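Long-range contacts in ribosome inactivating type 1 protein (Iris hollandica, PDB 3MVG), which is a plant ribosome-inactivating protein of type 1, the class made as a single chain with no lectin chain attached: residues A78-Y83 with L136-P141; R101-T105 with E145-A149. One frame throughout, in Å; residues are numbered along the deposited sequence.

How the contacts relate
The centres of the two contacts lie about 12 Å apart, on the same side of the chain's centre, and all four segments belong to the ribosome-inactivating protein domain. Along the chain the segments alternate: 78-83, 101-105, 136-141, 145-149. Contact 1 sets the hairpin of strands 72-78 and 81-84 against the end of helix 126-138. Contact 2 sets the loop after strand 100-101, the neighbour of strand 81-84 in the same mixed sheet, against the start of helix 146-164. The two helices are consecutive, and the contacts meet where L136 CD2 lies 3.8 Å from V148 CG1. One margin of the sheet is thus tied to two successive helices.

Contact 1 (A78-Y83 with L136-P141); sequences AQNRFY and LHNWSP
The Q79 side chain crosses that of H137 at about a right angle, yet its amide lies nearly parallel to the imidazole, the planes 16° apart. Its CG sits over one ring face, 3.9 Å from the H137 ring centroid, which makes a CH-pi contact. Beyond CG the chain is extended, and NE2 gives a hydrogen bond to H137 O (2.9 Å, 166° at the hydrogen). The acceptor lies in the amide plane, whereas NE2 stands above the plane of the H137 carbonyl. The ring is held from its edge as well: H137 ND1 donates to N138 OD1 at 3.0 Å.

Q79 can reach the last turn of helix 126-138 because it occupies the type I' turn of a beta hairpin, A78 to R81, between strands 72-78 and 81-84. Reciprocal backbone bonds between A78 and R81 close this turn. At its base, A78 CB comes within 3.3 Å of L136 O.

Y83, on the outgoing strand, meets the chain just past the helix end. W139 turns an edge toward its face in an offset edge-to-face pair, with the six-membered-ring centroid 5.8 Å from that of Y83 and the planes at 67°. The side chains of Y83 and P141 come from opposite directions, and P141 CD meets the phenol edge near its plane, 3.7 Å from Y83 CE2. Y76, on the adjacent strand, adds another ring beside Y83, and W139 NE1 is bonded to V144 O.

Contact 2 (R101-T105 with E145-A149); sequences RLTFT and ETSVA. Unlike the reference sequence in segment 101-105: T105 (reference Ile).
A carboxylate gripping a loop, with an aromatic ring packed beside it, links the loop between strand 100-101 and helix 108-115 to the start of helix 146-164: E145 accepts hydrogen bonds from T103 and lies against F104. E145 has the largest share of surface buried here. Its chain is extended beyond CG and brings both oxygens to the loop. T103 N donates to E145 OE2 (2.9 Å, 162° at the hydrogen), using the syn lone pair of that oxygen. T103 OG1 lies 2.5 Å from E145 OE1, also on the syn side; that bond is unusually short and belongs to one of two modelled conformers of T103, so its detail is doubtful.

F104 passes alongside the glutamate in the opposite direction. Ring and carboxylate planes are 79° apart, and E145 OE1 meets the ring edge in its plane, 3.4 Å from F104 CD1. The carboxylate oxygen faces C-H groups at the rim, which carry a small positive charge, so the approach is probably favourable. With its CG set between the backbone N and the carbonyl carbon (chi1 53°), the ring points at the helix. V148 CG1 also approaches in the ring plane, 3.9 Å from F104 CZ, while A149 CB lies over one face, 4.2 Å from the same CZ.

On the helix side, A149 N is bonded to E145 O at 3.1 Å. Around the contact, V114 of helix 108-115 touches both E145 and A149, L111 of that helix packs on F104, and W139, just past helix 126-138, packs on V148, while L102 and F104 keep backbone bonds to L84 and S86, at and just beyond the end of strand 81-84.

Contact 1 (A78-Y83 with L136-P141)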
loop_
_atom_site.group_PDB
_atom_site.type_symbol
_atom_site.label_atom_id
_atom_site.label_comp_id
_atom_site.label_asym_id
_atom_site.label_seq_id
_atom_site.Cartn_x
_atom_site.Cartn_y
_atom_site.Cartn_z
ATOM N N ALA A 78 -11.478 -18.951 22.132
ATOM C CA ALA A 78 -10.773 -20.136 21.651
ATOM C C ALA A 78 -11.439 -21.353 22.252
ATOM O O ALA A 78 -11.630 -21.418 23.463
ATOM C CB ALA A 78 -9.316 -20.090 22.061
ATOM N N GLN A 79 -11.794 -22.312 21.399
ATOM C CA GLN A 79 -12.415 -23.576 21.827
ATOM C C GLN A 79 -13.548 -23.351 22.832
ATOM O O GLN A 79 -13.553 -23.915 23.931
ATOM C CB GLN A 79 -11.365 -24.543 22.382
ATOM C CG GLN A 79 -10.315 -24.958 21.360
ATOM C CD GLN A 79 -9.502 -26.152 21.813
ATOM O OE1 GLN A 79 -10.055 -27.213 22.118
ATOM N NE2 GLN A 79 -8.192 -26.002 21.846
ATOM N N ASN A 80 -14.490 -22.498 22.446
ATOM C CA ASN A 80 -15.716 -22.254 23.215
ATOM C C ASN A 80 -15.522 -21.665 24.624
ATOM O O ASN A 80 -16.343 -21.886 25.523
ATOM C CB ASN A 80 -16.581 -23.525 23.270
ATOM C CG ASN A 80 -18.059 -23.219 23.412
ATOM O OD1 ASN A 80 -18.550 -22.209 22.905
ATOM N ND2 ASN A 80 -18.775 -24.090 24.108
ATOM N N ARG A 81 -14.437 -20.920 24.811
ATOM C CA ARG A 81 -14.258 -20.094 26.002
ATOM C C ARG A 81 -13.704 -18.735 25.596
ATOM O O ARG A 81 -12.829 -18.651 24.723
ATOM C CB ARG A 81 -13.332 -20.758 27.029
ATOM C CG ARG A 81 -13.402 -20.062 28.386
ATOM C CD ARG A 81 -12.507 -20.694 29.425
ATOM N NE ARG A 81 -12.850 -20.167 30.743
ATOM C CZ ARG A 81 -12.131 -20.336 31.849
ATOM N NH1 ARG A 81 -10.988 -21.017 31.831
ATOM N NH2 ARG A 81 -12.561 -19.796 32.982
ATOM N N PHE A 82 -14.226 -17.681 26.219
ATOM C CA PHE A 82 -13.684 -16.339 26.028
ATOM C C PHE A 82 -12.594 -16.026 27.049
ATOM O O PHE A 82 -12.619 -16.502 28.202
ATOM C CB PHE A 82 -14.789 -15.279 26.072
ATOM C CG PHE A 82 -15.572 -15.160 24.792
ATOM C CD1 PHE A 82 -16.677 -15.978 24.556
ATOM C CD2 PHE A 82 -15.226 -14.206 23.830
ATOM C CE1 PHE A 82 -17.415 -15.862 23.375
ATOM C CE2 PHE A 82 -15.967 -14.088 22.649
ATOM C CZ PHE A 82 -17.059 -14.911 22.425
ATOM N N TYR A 83 -11.639 -15.220 26.591
ATOM C CA TYR A 83 -10.488 -14.765 27.337
ATOM C C TYR A 83 -10.497 -13.254 27.252
ATOM O O TYR A 83 -10.486 -12.677 26.162
ATOM C CB TYR A 83 -9.211 -15.357 26.721
ATOM C CG TYR A 83 -9.187 -16.861 26.869
ATOM C CD1 TYR A 83 -9.755 -17.699 25.904
ATOM C CD2 TYR A 83 -8.669 -17.444 28.018
ATOM C CE1 TYR A 83 -9.773 -19.089 26.073
ATOM C CE2 TYR A 83 -8.684 -18.827 28.199
ATOM C CZ TYR A 83 -9.237 -19.641 27.226
ATOM O OH TYR A 83 -9.246 -21.011 27.413
ATOM N N LEU A 136 -3.094 -19.275 20.336
ATOM C CA LEU A 136 -4.267 -18.911 21.102
ATOM C C LEU A 136 -5.307 -20.022 21.074
ATOM O O LEU A 136 -5.983 -20.268 22.074
ATOM C CB LEU A 136 -4.869 -17.602 20.598
ATOM C CG LEU A 136 -4.003 -16.350 20.801
ATOM C CD1 LEU A 136 -4.821 -15.111 20.490
ATOM C CD2 LEU A 136 -3.427 -16.255 22.224
ATOM N N HIS A 137 -5.425 -20.723 19.946
ATOM C CA HIS A 137 -6.379 -21.829 19.858
ATOM C C HIS A 137 -6.107 -22.887 20.925
ATOM O O HIS A 137 -7.040 -23.402 21.545
ATOM C CB HIS A 137 -6.354 -22.474 18.473
ATOM C CG HIS A 137 -7.409 -23.517 18.289
ATOM N ND1 HIS A 137 -7.191 -24.850 18.563
ATOM C CD2 HIS A 137 -8.703 -23.417 17.901
ATOM C CE1 HIS A 137 -8.299 -25.529 18.325
ATOM N NE2 HIS A 137 -9.230 -24.684 17.923
ATOM N N ASN A 138 -4.831 -23.184 21.138
ATOM C CA ASN A 138 -4.415 -24.282 22.005
ATOM C C ASN A 138 -4.149 -23.911 23.457
ATOM O O ASN A 138 -4.149 -24.789 24.317
ATOM C CB ASN A 138 -3.192 -24.971 21.405
ATOM C CG ASN A 138 -3.483 -25.595 20.055
ATOM O OD1 ASN A 138 -4.628 -25.932 19.743
ATOM N ND2 ASN A 138 -2.445 -25.747 19.242
ATOM N N TRP A 139 -3.917 -22.632 23.741
ATOM C CA TRP A 139 -3.551 -22.214 25.100
ATOM C C TRP A 139 -4.721 -22.264 26.066
ATOM O O TRP A 139 -5.849 -21.910 25.725
ATOM C CB TRP A 139 -2.951 -20.804 25.083
ATOM C CG TRP A 139 -2.449 -20.302 26.432
ATOM C CD1 TRP A 139 -1.191 -20.449 26.941
ATOM C CD2 TRP A 139 -3.199 -19.572 27.412
ATOM N NE1 TRP A 139 -1.106 -19.848 28.178
ATOM C CE2 TRP A 139 -2.323 -19.300 28.488
ATOM C CE3 TRP A 139 -4.517 -19.092 27.474
ATOM C CZ2 TRP A 139 -2.727 -18.580 29.613
ATOM C CZ3 TRP A 139 -4.915 -18.369 28.587
ATOM C CH2 TRP A 139 -4.024 -18.128 29.646
ATOM N N SER A 140 -4.441 -22.718 27.282
ATOM C CA SER A 140 -5.403 -22.583 28.363
ATOM C C SER A 140 -4.683 -22.348 29.682
ATOM O O SER A 140 -3.573 -22.839 29.888
ATOM C CB SER A 140 -6.319 -23.806 28.452
ATOM O OG SER A 140 -5.566 -24.967 28.710
ATOM N N PRO A 141 -5.312 -21.577 30.579
ATOM C CA PRO A 141 -4.725 -21.432 31.903
ATOM C C PRO A 141 -4.748 -22.798 32.607
ATOM O O PRO A 141 -5.608 -23.621 32.303
ATOM C CB PRO A 141 -5.656 -20.429 32.591
ATOM C CG PRO A 141 -6.945 -20.550 31.896
ATOM C CD PRO A 141 -6.632 -20.931 30.478
#

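Contact 2 (R101-T105 with E145-A149)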
loop_
_atom_site.group_PDB
_atom_site.type_symbol
_atom_site.label_atom_id
_atom_site.label_comp_id
_atom_site.label_asym_id
_atom_site.label_seq_id
_atom_site.Cartn_x
_atom_site.Cartn_y
_atom_site.Cartn_z
ATOM N N ARG A 101 -10.216 -14.272 32.758
ATOM C CA ARG A 101 -9.610 -12.957 32.698
ATOM C C ARG A 101 -8.084 -13.051 32.763
ATOM O O ARG A 101 -7.517 -13.610 33.711
ATOM C CB ARG A 101 -10.157 -12.050 33.803
ATOM C CG ARG A 101 -9.699 -10.605 33.648
ATOM C CD ARG A 101 -10.353 -9.670 34.659
ATOM N NE ARG A 101 -11.803 -9.560 34.493
ATOM C CZ ARG A 101 -12.416 -8.835 33.562
ATOM N NH1 ARG A 101 -11.717 -8.149 32.665
ATOM N NH2 ARG A 101 -13.740 -8.793 33.523
ATOM N N LEU A 102 -7.433 -12.497 31.746
ATOM C CA LEU A 102 -5.985 -12.419 31.682
ATOM C C LEU A 102 -5.480 -11.332 32.630
ATOM O O LEU A 102 -6.218 -10.407 32.975
ATOM C CB LEU A 102 -5.557 -12.127 30.245
ATOM C CG LEU A 102 -6.032 -13.180 29.235
ATOM C CD1 LEU A 102 -6.075 -12.614 27.827
ATOM C CD2 LEU A 102 -5.119 -14.399 29.299
ATOM N N THR A 103 -4.225 -11.436 33.049
ATOM C CA THR A 103 -3.702 -10.519 34.065
ATOM C C THR A 103 -3.157 -9.209 33.491
ATOM O O THR A 103 -2.713 -8.333 34.242
ATOM C CB THR A 103 -2.574 -11.171 34.883
ATOM O OG1 THR A 103 -1.413 -11.315 34.062
ATOM C CG2 THR A 103 -3.008 -12.528 35.423
ATOM N N PHE A 104 -3.192 -9.073 32.168
ATOM C CA PHE A 104 -2.653 -7.893 31.489
ATOM C C PHE A 104 -3.673 -7.190 30.606
ATOM O O PHE A 104 -4.653 -7.795 30.152
ATOM C CB PHE A 104 -1.434 -8.287 30.640
ATOM C CG PHE A 104 -1.699 -9.427 29.678
ATOM C CD1 PHE A 104 -1.523 -10.748 30.084
ATOM C CD2 PHE A 104 -2.138 -9.179 28.375
ATOM C CE1 PHE A 104 -1.775 -11.809 29.203
ATOM C CE2 PHE A 104 -2.386 -10.230 27.490
ATOM C CZ PHE A 104 -2.204 -11.551 27.906
ATOM N N THR A 105 -3.432 -5.903 30.378
ATOM C CA THR A 105 -4.208 -5.138 29.416
ATOM C C THR A 105 -3.605 -5.313 28.018
ATOM O O THR A 105 -2.592 -5.992 27.831
ATOM C CB THR A 105 -4.184 -3.629 29.743
ATOM O OG1 THR A 105 -2.868 -3.120 29.484
ATOM C CG2 THR A 105 -4.591 -3.341 31.194
ATOM N N GLU A 145 1.360 -16.963 30.761
ATOM C CA GLU A 145 0.729 -16.118 29.744
ATOM C C GLU A 145 1.655 -15.646 28.624
ATOM O O GLU A 145 1.195 -14.982 27.687
ATOM C CB GLU A 145 0.092 -14.901 30.408
ATOM C CG GLU A 145 -1.110 -15.211 31.274
ATOM C CD GLU A 145 -1.636 -13.986 31.992
ATOM O OE1 GLU A 145 -0.820 -13.115 32.371
ATOM O OE2 GLU A 145 -2.859 -13.892 32.193
ATOM N N THR A 146 2.937 -15.989 28.697
ATOM C CA THR A 146 3.945 -15.443 27.787
ATOM C C THR A 146 3.512 -15.504 26.321
ATOM O O THR A 146 3.534 -14.480 25.620
ATOM C CB THR A 146 5.285 -16.166 27.984
ATOM O OG1 THR A 146 5.541 -16.264 29.395
ATOM C CG2 THR A 146 6.425 -15.421 27.295
ATOM N N SER A 147 3.115 -16.694 25.872
ATOM C CA SER A 147 2.787 -16.924 24.461
ATOM C C SER A 147 1.459 -16.308 24.056
ATOM O O SER A 147 1.243 -16.051 22.870
ATOM C CB SER A 147 2.806 -18.418 24.133
ATOM O OG SER A 147 1.738 -19.094 24.772
ATOM N N VAL A 148 0.573 -16.070 25.019
ATOM C CA VAL A 148 -0.687 -15.381 24.741
ATOM C C VAL A 148 -0.392 -13.924 24.399
ATOM O O VAL A 148 -0.857 -13.401 23.382
ATOM C CB VAL A 148 -1.662 -15.458 25.931
ATOM C CG1 VAL A 148 -2.950 -14.677 25.647
ATOM C CG2 VAL A 148 -1.995 -16.896 26.228
ATOM N N ALA A 149 0.397 -13.259 25.238
ATOM C CA ALA A 149 0.786 -11.884 24.964
ATOM C C ALA A 149 1.556 -11.772 23.652
ATOM O O ALA A 149 1.301 -10.861 22.857
ATOM C CB ALA A 149 1.600 -11.319 26.121
#